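Local coordinates for cell division control protein Cdc48 (Mycobacterium smegmatis, PDB 5E7P), which probably binds and hydrolyses ATP as a double AAA-type ATPase of the Cdc48 family, and here holds two ADP molecules, at residues L502-L505 / T510-R513; D303-S308 / P340-A345. All blocks are in the same frame, centred on the assembly; numbering follows the deposited sequence.

Interaction 1. Residues L502-L505 / T510-R513; sequences LWPL and TFSR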
ATOM      1  N   LEU A 502      13.986  -9.756  12.186  1.00 33.02           N
ATOM      2  CA  LEU A 502      13.071 -10.813  11.755  1.00 33.92           C
ATOM      3  C   LEU A 502      13.103 -12.055  12.648  1.00 35.51           C
ATOM      4  O   LEU A 502      12.056 -12.550  13.060  1.00 36.37           O
ATOM      5  CB  LEU A 502      13.327 -11.199  10.297  1.00 33.14           C
ATOM      6  CG  LEU A 502      12.926 -10.137   9.273  1.00 34.65           C
ATOM      7  CD1 LEU A 502      12.963 -10.712   7.862  1.00 35.75           C
ATOM      8  CD2 LEU A 502      11.552  -9.572   9.593  1.00 34.25           C
ATOM      9  N   TRP A 503      14.301 -12.553  12.937  1.00 35.21           N
ATOM     10  CA  TRP A 503      14.456 -13.743  13.774  1.00 35.93           C
ATOM     11  C   TRP A 503      13.753 -13.666  15.140  1.00 37.57           C
ATOM     12  O   TRP A 503      13.015 -14.584  15.495  1.00 38.88           O
ATOM     13  CB  TRP A 503      15.935 -14.112  13.944  1.00 33.87           C
ATOM     14  CG  TRP A 503      16.526 -14.824  12.772  1.00 35.31           C
ATOM     15  CD1 TRP A 503      15.916 -15.096  11.581  1.00 36.11           C
ATOM     16  CD2 TRP A 503      17.847 -15.369  12.680  1.00 34.48           C
ATOM     17  NE1 TRP A 503      16.779 -15.772  10.752  1.00 36.96           N
ATOM     18  CE2 TRP A 503      17.971 -15.953  11.404  1.00 35.62           C
ATOM     19  CE3 TRP A 503      18.940 -15.414  13.554  1.00 34.79           C
ATOM     20  CZ2 TRP A 503      19.142 -16.576  10.979  1.00 36.77           C
ATOM     21  CZ3 TRP A 503      20.100 -16.035  13.132  1.00 36.87           C
ATOM     22  CH2 TRP A 503      20.194 -16.605  11.855  1.00 37.69           C
ATOM     23  N   PRO A 504      13.976 -12.582  15.916  1.00 37.22           N
ATOM     24  CA  PRO A 504      13.290 -12.547  17.214  1.00 39.46           C
ATOM     25  C   PRO A 504      11.766 -12.447  17.115  1.00 42.06           C
ATOM     26  O   PRO A 504      11.071 -13.061  17.926  1.00 44.26           O
ATOM     27  CB  PRO A 504      13.869 -11.294  17.886  1.00 36.57           C
ATOM     28  CG  PRO A 504      14.417 -10.476  16.777  1.00 35.32           C
ATOM     29  CD  PRO A 504      14.913 -11.452  15.768  1.00 34.21           C
ATOM     30  N   LEU A 505      11.258 -11.694  16.145  1.00 41.16           N
ATOM     31  CA  LEU A 505       9.813 -11.536  15.984  1.00 41.41           C
ATOM     32  C   LEU A 505       9.149 -12.806  15.455  1.00 45.39           C
ATOM     33  O   LEU A 505       8.033 -13.145  15.849  1.00 51.24           O
ATOM     34  CB  LEU A 505       9.499 -10.357  15.064  1.00 38.74           C
ATOM     35  CG  LEU A 505       9.899  -8.983  15.601  1.00 38.59           C
ATOM     36  CD1 LEU A 505       9.887  -7.946  14.494  1.00 38.37           C
ATOM     37  CD2 LEU A 505       8.981  -8.564  16.735  1.00 39.61           C
ATOM     38  N   THR A 510      11.244 -19.426  21.309  1.00 49.77           N
ATOM     39  CA  THR A 510      12.585 -20.002  21.285  1.00 52.61           C
ATOM     40  C   THR A 510      13.614 -19.029  21.852  1.00 50.36           C
ATOM     41  O   THR A 510      14.496 -19.424  22.612  1.00 51.47           O
ATOM     42  CB  THR A 510      12.989 -20.453  19.870  1.00 54.31           C
ATOM     43  OG1 THR A 510      12.183 -21.574  19.487  1.00 56.87           O
ATOM     44  CG2 THR A 510      14.454 -20.864  19.832  1.00 53.38           C
ATOM     45  N   PHE A 511      13.482 -17.755  21.503  1.00 46.80           N
ATOM     46  CA  PHE A 511      14.380 -16.732  22.025  1.00 45.19           C
ATOM     47  C   PHE A 511      14.249 -16.576  23.540  1.00 42.82           C
ATOM     48  O   PHE A 511      15.247 -16.408  24.238  1.00 42.77           O
ATOM     49  CB  PHE A 511      14.141 -15.392  21.323  1.00 44.94           C
ATOM     50  CG  PHE A 511      14.944 -15.217  20.065  1.00 43.91           C
ATOM     51  CD1 PHE A 511      14.776 -16.077  18.992  1.00 43.67           C
ATOM     52  CD2 PHE A 511      15.863 -14.187  19.954  1.00 43.80           C
ATOM     53  CE1 PHE A 511      15.515 -15.916  17.832  1.00 44.08           C
ATOM     54  CE2 PHE A 511      16.604 -14.018  18.799  1.00 43.04           C
ATOM     55  CZ  PHE A 511      16.429 -14.883  17.736  1.00 43.41           C
ATOM     56  N   SER A 512      13.022 -16.644  24.046  1.00 41.77           N
ATOM     57  CA  SER A 512      12.792 -16.480  25.477  1.00 46.05           C
ATOM     58  C   SER A 512      13.291 -17.678  26.283  1.00 48.53           C
ATOM     59  O   SER A 512      13.886 -17.512  27.350  1.00 49.70           O
ATOM     60  CB  SER A 512      11.311 -16.228  25.767  1.00 48.51           C
ATOM     61  OG  SER A 512      10.530 -17.367  25.459  1.00 52.01           O
ATOM     62  N   ARG A 513      13.056 -18.882  25.771  1.00 48.06           N
ATOM     63  CA  ARG A 513      13.453 -20.094  26.481  1.00 49.24           C
ATOM     64  C   ARG A 513      14.954 -20.354  26.367  1.00 50.69           C
ATOM     65  O   ARG A 513      15.510 -21.150  27.123  1.00 54.17           O
ATOM     66  CB  ARG A 513      12.653 -21.308  25.995  1.00 48.74           C
ATOM     67  CG  ARG A 513      13.044 -21.817  24.615  1.00 48.05           C
ATOM     68  CD  ARG A 513      12.051 -22.848  24.094  1.00 49.06           C
ATOM     69  NE  ARG A 513      11.918 -24.000  24.984  1.00 52.08           N
ATOM     70  CZ  ARG A 513      10.890 -24.194  25.805  1.00 52.12           C
ATOM     71  NH1 ARG A 513       9.901 -23.311  25.847  1.00 51.68           N
ATOM     72  NH2 ARG A 513      10.851 -25.271  26.581  1.00 50.97           N
TER

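Interaction 2. Residues D303-S308 / P340-A345; sequences DERLRS and PPEPVA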
ATOM      1  N   ASP A 303     -23.071  20.245   4.058  1.00 53.70           N
ATOM      2  CA  ASP A 303     -24.186  20.292   5.001  1.00 53.16           C
ATOM      3  C   ASP A 303     -24.948  18.968   5.048  1.00 51.37           C
ATOM      4  O   ASP A 303     -25.463  18.576   6.093  1.00 50.96           O
ATOM      5  CB  ASP A 303     -25.134  21.444   4.655  1.00 56.48           C
ATOM      6  CG  ASP A 303     -24.451  22.801   4.715  1.00 58.16           C
ATOM      7  OD1 ASP A 303     -23.737  23.068   5.703  1.00 57.89           O
ATOM      8  OD2 ASP A 303     -24.618  23.598   3.768  1.00 60.03           O
ATOM      9  N   GLU A 304     -25.017  18.285   3.910  1.00 52.17           N
ATOM     10  CA  GLU A 304     -25.634  16.966   3.846  1.00 53.00           C
ATOM     11  C   GLU A 304     -24.725  15.944   4.512  1.00 51.15           C
ATOM     12  O   GLU A 304     -25.180  14.910   5.001  1.00 51.09           O
ATOM     13  CB  GLU A 304     -25.902  16.568   2.395  1.00 56.77           C
ATOM     14  CG  GLU A 304     -27.339  16.784   1.951  1.00 63.82           C
ATOM     15  CD  GLU A 304     -28.304  15.825   2.623  1.00 68.15           C
ATOM     16  OE1 GLU A 304     -29.407  16.264   3.018  1.00 70.32           O
ATOM     17  OE2 GLU A 304     -27.960  14.628   2.749  1.00 68.61           O
ATOM     18  N   ARG A 305     -23.432  16.247   4.525  1.00 49.35           N
ATOM     19  CA  ARG A 305     -22.442  15.390   5.160  1.00 45.67           C
ATOM     20  C   ARG A 305     -22.658  15.367   6.669  1.00 43.14           C
ATOM     21  O   ARG A 305     -22.632  14.307   7.295  1.00 40.31           O
ATOM     22  CB  ARG A 305     -21.030  15.880   4.820  1.00 46.06           C
ATOM     23  CG  ARG A 305     -19.918  15.095   5.483  1.00 44.90           C
ATOM     24  CD  ARG A 305     -18.702  14.971   4.578  1.00 44.19           C
ATOM     25  NE  ARG A 305     -17.866  16.166   4.541  1.00 43.18           N
ATOM     26  CZ  ARG A 305     -17.730  16.950   3.477  1.00 42.73           C
ATOM     27  NH1 ARG A 305     -18.381  16.675   2.354  1.00 44.00           N
ATOM     28  NH2 ARG A 305     -16.941  18.011   3.536  1.00 42.43           N
ATOM     29  N   LEU A 306     -22.884  16.541   7.248  1.00 44.97           N
ATOM     30  CA  LEU A 306     -23.099  16.657   8.685  1.00 45.21           C
ATOM     31  C   LEU A 306     -24.380  15.954   9.121  1.00 44.73           C
ATOM     32  O   LEU A 306     -24.412  15.301  10.166  1.00 41.51           O
ATOM     33  CB  LEU A 306     -23.143  18.127   9.098  1.00 46.95           C
ATOM     34  CG  LEU A 306     -23.378  18.401  10.584  1.00 45.22           C
ATOM     35  CD1 LEU A 306     -22.289  17.761  11.430  1.00 43.06           C
ATOM     36  CD2 LEU A 306     -23.456  19.899  10.838  1.00 44.62           C
ATOM     37  N   ARG A 307     -25.430  16.093   8.316  1.00 47.42           N
ATOM     38  CA  ARG A 307     -26.720  15.480   8.620  1.00 51.29           C
ATOM     39  C   ARG A 307     -26.624  13.960   8.619  1.00 47.94           C
ATOM     40  O   ARG A 307     -27.250  13.286   9.438  1.00 47.25           O
ATOM     41  CB  ARG A 307     -27.786  15.929   7.617  1.00 57.88           C
ATOM     42  CG  ARG A 307     -29.152  15.299   7.854  1.00 63.67           C
ATOM     43  CD  ARG A 307     -29.865  15.025   6.542  1.00 71.16           C
ATOM     44  NE  ARG A 307     -28.965  14.434   5.554  1.00 74.93           N
ATOM     45  CZ  ARG A 307     -28.631  13.147   5.512  1.00 76.78           C
ATOM     46  NH1 ARG A 307     -27.802  12.708   4.573  1.00 76.95           N
ATOM     47  NH2 ARG A 307     -29.119  12.299   6.408  1.00 76.91           N
ATOM     48  N   SER A 308     -25.840  13.425   7.689  1.00 45.33           N
ATOM     49  CA  SER A 308     -25.662  11.983   7.569  1.00 44.61           C
ATOM     50  C   SER A 308     -24.993  11.395   8.815  1.00 40.99           C
ATOM     51  O   SER A 308     -25.422  10.363   9.331  1.00 41.01           O
ATOM     52  CB  SER A 308     -24.850  11.652   6.314  1.00 43.89           C
ATOM     53  OG  SER A 308     -24.884  10.264   6.039  1.00 43.57           O
ATOM     54  N   PRO A 340      -6.357  23.385   6.082  1.00 75.61           N
ATOM     55  CA  PRO A 340      -6.667  22.747   7.365  1.00 69.52           C
ATOM     56  C   PRO A 340      -7.923  21.896   7.213  1.00 61.94           C
ATOM     57  O   PRO A 340      -8.498  21.870   6.123  1.00 60.51           O
ATOM     58  CB  PRO A 340      -6.941  23.943   8.291  1.00 72.52           C
ATOM     59  CG  PRO A 340      -6.372  25.138   7.583  1.00 75.03           C
ATOM     60  CD  PRO A 340      -6.548  24.842   6.133  1.00 76.26           C
ATOM     61  N   PRO A 341      -8.337  21.187   8.275  1.00 56.17           N
ATOM     62  CA  PRO A 341      -9.640  20.523   8.181  1.00 52.42           C
ATOM     63  C   PRO A 341     -10.763  21.546   8.031  1.00 50.82           C
ATOM     64  O   PRO A 341     -10.680  22.636   8.600  1.00 49.77           O
ATOM     65  CB  PRO A 341      -9.759  19.804   9.526  1.00 51.89           C
ATOM     66  CG  PRO A 341      -8.351  19.572   9.951  1.00 51.95           C
ATOM     67  CD  PRO A 341      -7.592  20.776   9.478  1.00 54.37           C
ATOM     68  N   GLU A 342     -11.787  21.197   7.259  1.00 50.36           N
ATOM     69  CA  GLU A 342     -12.956  22.053   7.078  1.00 49.80           C
ATOM     70  C   GLU A 342     -13.664  22.285   8.412  1.00 46.14           C
ATOM     71  O   GLU A 342     -13.565  21.457   9.319  1.00 45.12           O
ATOM     72  CB  GLU A 342     -13.923  21.419   6.076  1.00 52.41           C
ATOM     73  CG  GLU A 342     -13.403  21.359   4.650  1.00 55.76           C
ATOM     74  CD  GLU A 342     -14.320  20.571   3.732  1.00 59.73           C
ATOM     75  OE1 GLU A 342     -14.531  21.001   2.580  1.00 61.59           O
ATOM     76  OE2 GLU A 342     -14.830  19.517   4.165  1.00 62.39           O
ATOM     77  N   PRO A 343     -14.377  23.417   8.537  1.00 43.30           N
ATOM     78  CA  PRO A 343     -15.122  23.741   9.761  1.00 41.37           C
ATOM     79  C   PRO A 343     -16.142  22.670  10.134  1.00 37.64           C
ATOM     80  O   PRO A 343     -16.434  22.486  11.314  1.00 37.31           O
ATOM     81  CB  PRO A 343     -15.847  25.037   9.393  1.00 44.74           C
ATOM     82  CG  PRO A 343     -14.990  25.660   8.351  1.00 45.89           C
ATOM     83  CD  PRO A 343     -14.427  24.518   7.556  1.00 44.59           C
ATOM     84  N   VAL A 344     -16.675  21.975   9.135  1.00 36.39           N
ATOM     85  CA  VAL A 344     -17.668  20.932   9.364  1.00 37.68           C
ATOM     86  C   VAL A 344     -17.101  19.769  10.185  1.00 33.64           C
ATOM     87  O   VAL A 344     -17.842  19.067  10.872  1.00 33.86           O
ATOM     88  CB  VAL A 344     -18.234  20.401   8.029  1.00 40.59           C
ATOM     89  CG1 VAL A 344     -17.178  19.603   7.269  1.00 41.26           C
ATOM     90  CG2 VAL A 344     -19.480  19.556   8.263  1.00 41.30           C
ATOM     91  N   ALA A 345     -15.787  19.585  10.129  1.00 29.98           N
ATOM     92  CA  ALA A 345     -15.141  18.489  10.842  1.00 30.25           C
ATOM     93  C   ALA A 345     -15.317  18.638  12.345  1.00 30.73           C
ATOM     94  O   ALA A 345     -15.440  17.645  13.062  1.00 31.34           O
ATOM     95  CB  ALA A 345     -13.658  18.407  10.482  1.00 29.49           C
TER

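Interaction 1. Residues L502-L505 / T510-R513
At the corner between helix 491-506 and the short helix 508-513, ahead of strand 521-525, Phe511 lays its ring against Trp503 and Pro504 near the end of the longer helix. The ring lies flat over the proline backbone. Pro504 CA stands 3.9 Å from the centroid of the Phe511 ring, and the line between them is 7° off the ring normal, the geometry of a CH-pi contact over the face. Pro504 N lies over the same ring, 3.8 Å from Phe511 CZ. Because a proline nitrogen carries no hydrogen, helix 491-506 loses a backbone bond here and is kinked. The pyrrolidine adds an apolar touch, with Pro504 CB 4.0 Å from Phe511 CE2. Trp503 takes part through CB and its backbone carbonyl: CB sits 3.9 Å from Phe511 CZ, and O approaches Phe511 CE1 obliquely at 3.7 Å. Its indole leads away, since CG is set anti to the carbonyl carbon (chi1 -79°). No hydrogen bond spans the two segments, so aromatic and apolar contacts carry the join, and Pro504 and Phe511 bring their CA atoms to 6.5 Å. Beyond them, Phe511 also rests on Ile516 and Pro504 on Pro519, in the loop that runs to strand 521-525, while Leu502 and Leu505 pack on Ser542 and Leu545, in the loop between helix 534-539 and strand 546-551.

Interaction 2. Residues D303-S308 / P340-A345
Arg305 reaches from helix 302-319 to Glu342, and its chain can be followed outward from CB. The bond from CA to CB already points toward the segment 340-345. CG is anti to the backbone N (chi1 177°), which carries the chain off the helix, and bends about CB-CG and CG-CD (chi3 79°) then turn the guanidinium to the glutamate. Along the way the side chain packs on Val297, Leu331 and Ile348. Arg305 CZ is 3.9 Å from Glu342 OE2, and Arg305 NH2 makes the salt bridge, 2.7 Å from the same oxygen. The second carboxylate oxygen, Glu342 OE1, is 4.0 Å from Arg305 NH2, so one oxygen does the pairing. Glu342 OE2 lies at the guanidinium edge, near its plane, and the two flat groups are only 3° from coplanar, although the side chains cross at about a right angle. The contact joins helix 302-319, in the connection between parallel strands 289-293 and 321-326, to the loop and helix 344-356 of the next connection, to 361-366: two successive beta-alpha-beta crossovers of the first AAA module. Val344, by the start of the latter helix, sets CG1 4.1 Å from Arg305 NH2. Its other methyl, Val344 CG2, meets Leu306 CB at 4.0 Å, and Leu306 goes on to touch Leu347 and Ile348. Within helix 302-319, Arg307 NH1 pairs with Glu304 OE2, one turn apart, at 2.7 Å in a second salt bridge.

In the fold
Interactions 1 and 2 do not touch: their centres lie 48 Å apart, their nearest atoms about 33 Å, and each centre is 28 Å from that of the chain. They follow one another in sequence, 303-345 closing before 502-513 opens. Interaction 2 belongs to the first AAA module, whose ADP is held by Gly273 to Thr278, whereas interaction 1 touches the loop that enters strand 521-525 of the second, after which the chain runs on to Gly529 to Thr533 at the other ADP. Neither contact lies at a nucleotide site. Interaction 1 sits at a corner between consecutive helices, interaction 2 between successive crossover connections of one sheet.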